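Local coordinates for protein 3-dehydroshikimate dehydratase (Pseudomonas putida, PDB 5HMQ) that catalyses the metal-dependent dehydration of 3-dehydroshikimate to protocatechuate, a shared intermediate of quinate and shikimate breakdown, at residues E219-G224 against R271-Q276; G233-L238 against P280-V285. All coordinates share one frame; numbering follows the deposited sequence.

Overall arrangement
Together the contacts fasten the two ends of helix 222-231, at the closing end of the xylose isomerase-like TIM barrel: contact 1 joins its start to the last turns of helix 252-276, and contact 2 joins the loop beyond its end to the loop after helix 252-276. Their segments alternate along the chain and their centres lie about 14 Å apart, with Leu274 CB packing on Pro280 CA at 4.1 Å. Each is built round one arginine that holds a carboxylate with two nitrogens, end-on in contact 1 and side-on in contact 2. Both lie away from the catalytic metal site of Glu136, Asp167, Gln193 and Glu241.

Contact 1: residues E219-G224 against R271-Q276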
ATOM      1  N   GLU C 219      20.250  -3.720  -0.665  1.00 46.07           N
ATOM      2  CA  GLU C 219      21.431  -4.500  -1.017  1.00 49.65           C
ATOM      3  C   GLU C 219      22.720  -3.833  -0.549  1.00 50.32           C
ATOM      4  O   GLU C 219      23.798  -4.162  -1.053  1.00 50.85           O
ATOM      5  CB  GLU C 219      21.476  -4.779  -2.522  1.00 50.66           C
ATOM      6  CG  GLU C 219      20.904  -3.676  -3.378  1.00 53.66           C
ATOM      7  CD  GLU C 219      20.483  -4.162  -4.752  1.00 55.51           C
ATOM      8  OE1 GLU C 219      20.561  -5.382  -5.008  1.00 55.87           O
ATOM      9  OE2 GLU C 219      20.070  -3.322  -5.578  1.00 58.82           O
HETATM   10  N   MSE C 220      22.633  -2.909   0.401  1.00 54.20           N
HETATM   11  CA  MSE C 220      23.825  -2.310   0.991  1.00 53.20           C
HETATM   12  C   MSE C 220      24.347  -3.174   2.134  1.00 52.57           C
HETATM   13  O   MSE C 220      23.594  -3.933   2.745  1.00 52.59           O
HETATM   14  CB  MSE C 220      23.532  -0.894   1.486  1.00 52.62           C
HETATM   15  CG  MSE C 220      23.344   0.119   0.372  1.00 55.31           C
HETATM   16 SE   MSE C 220      22.790   1.871   1.024  1.00 58.53          SE
HETATM   17  CE  MSE C 220      23.076   2.898  -0.610  1.00 50.87           C
ATOM     18  N   ASP C 221      25.643  -3.054   2.418  1.00 48.17           N
ATOM     19  CA  ASP C 221      26.304  -3.875   3.430  1.00 50.19           C
ATOM     20  C   ASP C 221      26.198  -3.156   4.769  1.00 51.08           C
ATOM     21  O   ASP C 221      27.095  -2.417   5.182  1.00 48.68           O
ATOM     22  CB  ASP C 221      27.751  -4.141   3.035  1.00 49.06           C
ATOM     23  CG  ASP C 221      28.459  -5.082   3.993  1.00 49.99           C
ATOM     24  OD1 ASP C 221      27.772  -5.767   4.777  1.00 50.64           O
ATOM     25  OD2 ASP C 221      29.705  -5.135   3.958  1.00 49.95           O
HETATM   26  N   MSE C 222      25.083  -3.384   5.457  1.00 55.32           N
HETATM   27  CA  MSE C 222      24.798  -2.747   6.740  1.00 52.05           C
HETATM   28  C   MSE C 222      25.785  -3.167   7.821  1.00 56.64           C
HETATM   29  O   MSE C 222      26.319  -2.333   8.556  1.00 57.35           O
HETATM   30  CB  MSE C 222      23.380  -3.093   7.183  1.00 52.97           C
HETATM   31  CG  MSE C 222      22.322  -2.689   6.176  1.00 57.07           C
HETATM   32 SE   MSE C 222      21.731  -0.865   6.415  1.00 61.07          SE
HETATM   33  CE  MSE C 222      22.661   0.053   5.025  1.00 65.84           C
ATOM     34  N   ALA C 223      26.013  -4.480   7.920  1.00 53.18           N
ATOM     35  CA  ALA C 223      26.923  -4.998   8.938  1.00 48.06           C
ATOM     36  C   ALA C 223      28.340  -4.488   8.718  1.00 48.72           C
ATOM     37  O   ALA C 223      29.064  -4.213   9.681  1.00 49.70           O
ATOM     38  CB  ALA C 223      26.894  -6.526   8.942  1.00 46.87           C
ATOM     39  N   GLY C 224      28.748  -4.341   7.456  1.00 47.13           N
ATOM     40  CA  GLY C 224      30.057  -3.789   7.160  1.00 48.95           C
ATOM     41  C   GLY C 224      30.189  -2.319   7.492  1.00 48.79           C
ATOM     42  O   GLY C 224      31.310  -1.803   7.547  1.00 50.83           O
ATOM     43  N   ARG C 271      27.306  -8.767  14.602  1.00 50.65           N
ATOM     44  CA  ARG C 271      28.080  -9.573  15.543  1.00 52.87           C
ATOM     45  C   ARG C 271      28.858 -10.659  14.816  1.00 56.01           C
ATOM     46  O   ARG C 271      30.058 -10.840  15.049  1.00 58.39           O
ATOM     47  CB  ARG C 271      27.168 -10.200  16.599  1.00 53.28           C
ATOM     48  CG  ARG C 271      27.912 -11.168  17.522  1.00 52.98           C
ATOM     49  CD  ARG C 271      27.032 -11.736  18.623  1.00 53.62           C
ATOM     50  NE  ARG C 271      25.857 -12.422  18.092  1.00 57.39           N
ATOM     51  CZ  ARG C 271      25.890 -13.627  17.527  1.00 57.57           C
ATOM     52  NH1 ARG C 271      27.036 -14.283  17.414  1.00 58.83           N
ATOM     53  NH2 ARG C 271      24.773 -14.176  17.071  1.00 58.83           N
ATOM     54  N   LEU C 272      28.199 -11.366  13.897  1.00 56.83           N
ATOM     55  CA  LEU C 272      28.882 -12.411  13.142  1.00 55.89           C
ATOM     56  C   LEU C 272      30.024 -11.834  12.320  1.00 54.92           C
ATOM     57  O   LEU C 272      31.068 -12.478  12.153  1.00 56.85           O
ATOM     58  CB  LEU C 272      27.890 -13.144  12.241  1.00 57.21           C
ATOM     59  CG  LEU C 272      26.800 -13.951  12.947  1.00 56.52           C
ATOM     60  CD1 LEU C 272      25.691 -14.329  11.978  1.00 53.92           C
ATOM     61  CD2 LEU C 272      27.395 -15.189  13.602  1.00 52.90           C
ATOM     62  N   ARG C 273      29.843 -10.622  11.792  1.00 54.54           N
ATOM     63  CA  ARG C 273      30.907  -9.993  11.020  1.00 52.41           C
ATOM     64  C   ARG C 273      32.132  -9.728  11.889  1.00 53.36           C
ATOM     65  O   ARG C 273      33.264  -9.968  11.455  1.00 53.90           O
ATOM     66  CB  ARG C 273      30.403  -8.701  10.379  1.00 48.95           C
ATOM     67  CG  ARG C 273      31.448  -7.966   9.564  1.00 49.47           C
ATOM     68  CD  ARG C 273      31.684  -8.675   8.241  1.00 51.13           C
ATOM     69  NE  ARG C 273      30.450  -8.833   7.476  1.00 52.73           N
ATOM     70  CZ  ARG C 273      30.030  -7.979   6.549  1.00 54.18           C
ATOM     71  NH1 ARG C 273      30.748  -6.902   6.265  1.00 53.10           N
ATOM     72  NH2 ARG C 273      28.893  -8.204   5.904  1.00 55.87           N
ATOM     73  N   LEU C 274      31.932  -9.245  13.125  1.00 55.54           N
ATOM     74  CA  LEU C 274      33.078  -9.023  14.003  1.00 57.91           C
ATOM     75  C   LEU C 274      33.747 -10.333  14.389  1.00 58.89           C
ATOM     76  O   LEU C 274      34.977 -10.390  14.512  1.00 58.86           O
ATOM     77  CB  LEU C 274      32.698  -8.260  15.278  1.00 57.40           C
ATOM     78  CG  LEU C 274      32.224  -6.798  15.369  1.00 57.48           C
ATOM     79  CD1 LEU C 274      33.028  -5.888  14.445  1.00 57.49           C
ATOM     80  CD2 LEU C 274      30.728  -6.593  15.215  1.00 55.87           C
ATOM     81  N   GLU C 275      32.960 -11.392  14.609  1.00 59.60           N
ATOM     82  CA  GLU C 275      33.556 -12.683  14.965  1.00 59.28           C
ATOM     83  C   GLU C 275      34.455 -13.200  13.848  1.00 62.54           C
ATOM     84  O   GLU C 275      35.495 -13.815  14.110  1.00 66.85           O
ATOM     85  CB  GLU C 275      32.473 -13.709  15.299  1.00 57.30           C
ATOM     86  CG  GLU C 275      31.470 -13.211  16.319  1.00 59.85           C
ATOM     87  CD  GLU C 275      30.768 -14.356  17.032  1.00 65.06           C
ATOM     88  OE1 GLU C 275      31.162 -15.514  16.816  1.00 63.02           O
ATOM     89  OE2 GLU C 275      29.790 -14.104  17.745  1.00 69.04           O
ATOM     90  N   GLN C 276      34.065 -12.961  12.595  1.00 60.96           N
ATOM     91  CA  GLN C 276      34.822 -13.444  11.447  1.00 61.02           C
ATOM     92  C   GLN C 276      36.061 -12.610  11.161  1.00 63.19           C
ATOM     93  O   GLN C 276      36.966 -13.083  10.462  1.00 65.42           O
ATOM     94  CB  GLN C 276      33.922 -13.454  10.215  1.00 62.00           C
ATOM     95  CG  GLN C 276      32.807 -14.472  10.290  1.00 63.12           C
ATOM     96  CD  GLN C 276      31.623 -14.074   9.442  1.00 62.15           C
ATOM     97  OE1 GLN C 276      31.708 -13.144   8.640  1.00 62.37           O
ATOM     98  NE2 GLN C 276      30.506 -14.768   9.622  1.00 58.78           N
TER
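Arg273 reaches from helix 252-276 to the start of helix 222-231 and grips the carboxylate of Asp221 end-on, one oxygen to each terminal nitrogen. The NH1 bond to Asp221 OD2 is nearly straight (172°) and lies in the guanidinium plane, meeting the syn lone pair at 3.1 Å. Its partner, Arg273 NH2 to Asp221 OD1, is shorter at 2.9 Å but more bent, and OD1 lies out of the guanidinium plane; the carboxylate and guanidinium planes are 34° apart. Asp221 is also the N-cap of helix 222-231: Gly224 N donates to OD1 over 3.2 Å. OD1 therefore takes two donors, the capping N-H from above the carboxylate plane and Arg273 NH2 from its syn side. The close packing lies on the helix side, where Ala223 CB sits over one guanidinium face, toward its rim, and Gly224 CA comes within 3.3 Å of Arg273 NH1. Bends at chi2 (75°) and chi3 bring the long arginine chain round to this spot. Away from Ala223 and Gly224 the contact is looser and borders solvent: Asp221 is exposed and Arg273 partly so.

Contact 2: residues G233-L238 against P280-V285; sequences GYRGPL and PIEPGV
Arg235 NH1 donates to two backbone oxygens, to Tyr234 O at 2.7 Å and to Leu230 O near the end of helix 222-231. The bond to Tyr234 O lies in the guanidinium plane but comes to the carbonyl from well above its plane. The two oxygens thus fix the rotation of the group and leave NE and NH2 directed at Glu282, which they hold side-on. Arg235 NH2 meets Glu282 OE1 at 3.1 Å, almost straight (173°) and on the syn side of that oxygen. Arg235 NE reaches Glu282 OE2 at 3.2 Å, from above the carboxylate plane, the two flat groups being 28° apart. Glu282 folds back to make this bridge, with CG between its own N and carbonyl carbon (chi1 72°) and a second bend at chi2. Ile281 supplies the nonpolar part: its CD1 lies over one guanidinium face, offset toward the rim, and its CG1 approaches Arg235 NH2 to 3.4 Å. Val285 adds looser packing, CG1 to Arg235 CD at 4.2 Å, from the last position of a type II turn, Glu282 to Val285. Within 233-238, Tyr234 OH donates to Pro237 O, and Gly236 N sits over the centre of the Tyr234 ring. Tyr234 packs inward on Ile189 and Val192 of strand 189-194 and on Ile229 of helix 222-231, while Ile281 rests on Leu230 of that helix. Strand 238-240, the last of the barrel, follows, and Leu238 packs on Leu263 of helix 252-276.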
ATOM      1  N   GLY C 233      34.426   1.526  20.166  1.00 44.92           N
ATOM      2  CA  GLY C 233      33.893   1.555  21.509  1.00 43.77           C
ATOM      3  C   GLY C 233      32.541   2.226  21.628  1.00 47.48           C
ATOM      4  O   GLY C 233      31.933   2.171  22.706  1.00 45.15           O
ATOM      5  N   TYR C 234      32.062   2.864  20.558  1.00 48.26           N
ATOM      6  CA  TYR C 234      30.760   3.522  20.566  1.00 45.11           C
ATOM      7  C   TYR C 234      29.657   2.556  20.979  1.00 45.45           C
ATOM      8  O   TYR C 234      29.510   1.473  20.406  1.00 46.44           O
ATOM      9  CB  TYR C 234      30.470   4.111  19.181  1.00 45.34           C
ATOM     10  CG  TYR C 234      29.095   4.728  19.029  1.00 46.68           C
ATOM     11  CD1 TYR C 234      28.843   6.028  19.449  1.00 47.31           C
ATOM     12  CD2 TYR C 234      28.060   4.027  18.424  1.00 46.00           C
ATOM     13  CE1 TYR C 234      27.587   6.597  19.302  1.00 47.45           C
ATOM     14  CE2 TYR C 234      26.803   4.590  18.272  1.00 45.84           C
ATOM     15  CZ  TYR C 234      26.574   5.876  18.712  1.00 45.98           C
ATOM     16  OH  TYR C 234      25.327   6.440  18.560  1.00 43.60           O
ATOM     17  N   ARG C 235      28.884   2.958  21.990  1.00 46.90           N
ATOM     18  CA  ARG C 235      27.723   2.196  22.438  1.00 46.25           C
ATOM     19  C   ARG C 235      26.486   3.079  22.536  1.00 47.03           C
ATOM     20  O   ARG C 235      25.550   2.749  23.270  1.00 47.31           O
ATOM     21  CB  ARG C 235      28.002   1.510  23.778  1.00 45.70           C
ATOM     22  CG  ARG C 235      29.189   0.554  23.750  1.00 47.25           C
ATOM     23  CD  ARG C 235      28.908  -0.643  22.853  1.00 49.42           C
ATOM     24  NE  ARG C 235      30.016  -1.594  22.828  1.00 48.07           N
ATOM     25  CZ  ARG C 235      31.019  -1.557  21.955  1.00 49.01           C
ATOM     26  NH1 ARG C 235      31.061  -0.614  21.025  1.00 48.49           N
ATOM     27  NH2 ARG C 235      31.981  -2.468  22.009  1.00 49.14           N
ATOM     28  N   GLY C 236      26.462   4.190  21.803  1.00 47.69           N
ATOM     29  CA  GLY C 236      25.349   5.108  21.829  1.00 47.22           C
ATOM     30  C   GLY C 236      24.160   4.600  21.043  1.00 45.51           C
ATOM     31  O   GLY C 236      24.056   3.411  20.725  1.00 46.99           O
ATOM     32  N   PRO C 237      23.236   5.498  20.713  1.00 44.66           N
ATOM     33  CA  PRO C 237      21.997   5.072  20.052  1.00 45.71           C
ATOM     34  C   PRO C 237      22.257   4.478  18.674  1.00 45.85           C
ATOM     35  O   PRO C 237      23.141   4.921  17.936  1.00 45.63           O
ATOM     36  CB  PRO C 237      21.180   6.367  19.959  1.00 45.79           C
ATOM     37  CG  PRO C 237      21.776   7.278  20.985  1.00 47.60           C
ATOM     38  CD  PRO C 237      23.234   6.939  21.012  1.00 47.35           C
ATOM     39  N   LEU C 238      21.467   3.454  18.342  1.00 44.38           N
ATOM     40  CA  LEU C 238      21.436   2.845  17.012  1.00 44.26           C
ATOM     41  C   LEU C 238      20.047   3.062  16.427  1.00 43.22           C
ATOM     42  O   LEU C 238      19.066   2.528  16.951  1.00 42.31           O
ATOM     43  CB  LEU C 238      21.763   1.355  17.072  1.00 44.88           C
ATOM     44  CG  LEU C 238      21.729   0.625  15.730  1.00 43.95           C
ATOM     45  CD1 LEU C 238      22.892   1.033  14.839  1.00 42.83           C
ATOM     46  CD2 LEU C 238      21.676  -0.880  15.938  1.00 45.91           C
ATOM     47  N   PRO C 280      35.897  -9.677  18.066  1.00 64.25           N
ATOM     48  CA  PRO C 280      34.552  -9.808  18.639  1.00 60.46           C
ATOM     49  C   PRO C 280      34.259  -8.700  19.640  1.00 62.93           C
ATOM     50  O   PRO C 280      35.139  -7.959  20.086  1.00 64.45           O
ATOM     51  CB  PRO C 280      34.575 -11.181  19.323  1.00 59.47           C
ATOM     52  CG  PRO C 280      35.787 -11.877  18.780  1.00 61.27           C
ATOM     53  CD  PRO C 280      36.768 -10.789  18.479  1.00 62.39           C
ATOM     54  N   ILE C 281      32.983  -8.599  19.989  1.00 60.45           N
ATOM     55  CA  ILE C 281      32.486  -7.569  20.887  1.00 58.97           C
ATOM     56  C   ILE C 281      32.111  -8.247  22.199  1.00 59.21           C
ATOM     57  O   ILE C 281      31.893  -9.462  22.257  1.00 59.29           O
ATOM     58  CB  ILE C 281      31.284  -6.817  20.269  1.00 60.30           C
ATOM     59  CG1 ILE C 281      30.985  -5.518  21.022  1.00 59.11           C
ATOM     60  CG2 ILE C 281      30.051  -7.715  20.224  1.00 58.37           C
ATOM     61  CD1 ILE C 281      29.836  -4.723  20.426  1.00 56.03           C
ATOM     62  N   GLU C 282      32.063  -7.458  23.269  1.00 56.62           N
ATOM     63  CA  GLU C 282      31.694  -8.017  24.561  1.00 58.03           C
ATOM     64  C   GLU C 282      30.269  -8.563  24.498  1.00 59.48           C
ATOM     65  O   GLU C 282      29.410  -7.985  23.821  1.00 59.40           O
ATOM     66  CB  GLU C 282      31.812  -6.973  25.674  1.00 56.68           C
ATOM     67  CG  GLU C 282      30.757  -5.876  25.664  1.00 57.25           C
ATOM     68  CD  GLU C 282      31.216  -4.622  24.951  1.00 60.61           C
ATOM     69  OE1 GLU C 282      32.119  -4.720  24.094  1.00 63.83           O
ATOM     70  OE2 GLU C 282      30.678  -3.536  25.255  1.00 58.50           O
ATOM     71  N   PRO C 283      29.992  -9.692  25.150  1.00 60.06           N
ATOM     72  CA  PRO C 283      28.645 -10.268  25.077  1.00 58.35           C
ATOM     73  C   PRO C 283      27.617  -9.339  25.707  1.00 57.53           C
ATOM     74  O   PRO C 283      27.937  -8.466  26.516  1.00 60.14           O
ATOM     75  CB  PRO C 283      28.763 -11.583  25.858  1.00 55.58           C
ATOM     76  CG  PRO C 283      30.000 -11.464  26.671  1.00 54.49           C
ATOM     77  CD  PRO C 283      30.899 -10.464  26.016  1.00 56.83           C
ATOM     78  N   GLY C 284      26.361  -9.535  25.312  1.00 56.15           N
ATOM     79  CA  GLY C 284      25.255  -8.781  25.860  1.00 54.33           C
ATOM     80  C   GLY C 284      24.941  -7.474  25.164  1.00 56.33           C
ATOM     81  O   GLY C 284      23.996  -6.788  25.574  1.00 57.48           O
ATOM     82  N   VAL C 285      25.694  -7.102  24.129  1.00 55.81           N
ATOM     83  CA  VAL C 285      25.423  -5.868  23.398  1.00 55.97           C
ATOM     84  C   VAL C 285      24.535  -6.161  22.197  1.00 54.93           C
ATOM     85  O   VAL C 285      23.452  -5.583  22.055  1.00 56.39           O
ATOM     86  CB  VAL C 285      26.724  -5.178  22.952  1.00 53.90           C
ATOM     87  CG1 VAL C 285      26.407  -3.958  22.099  1.00 54.63           C
ATOM     88  CG2 VAL C 285      27.561  -4.783  24.157  1.00 55.10           C
TER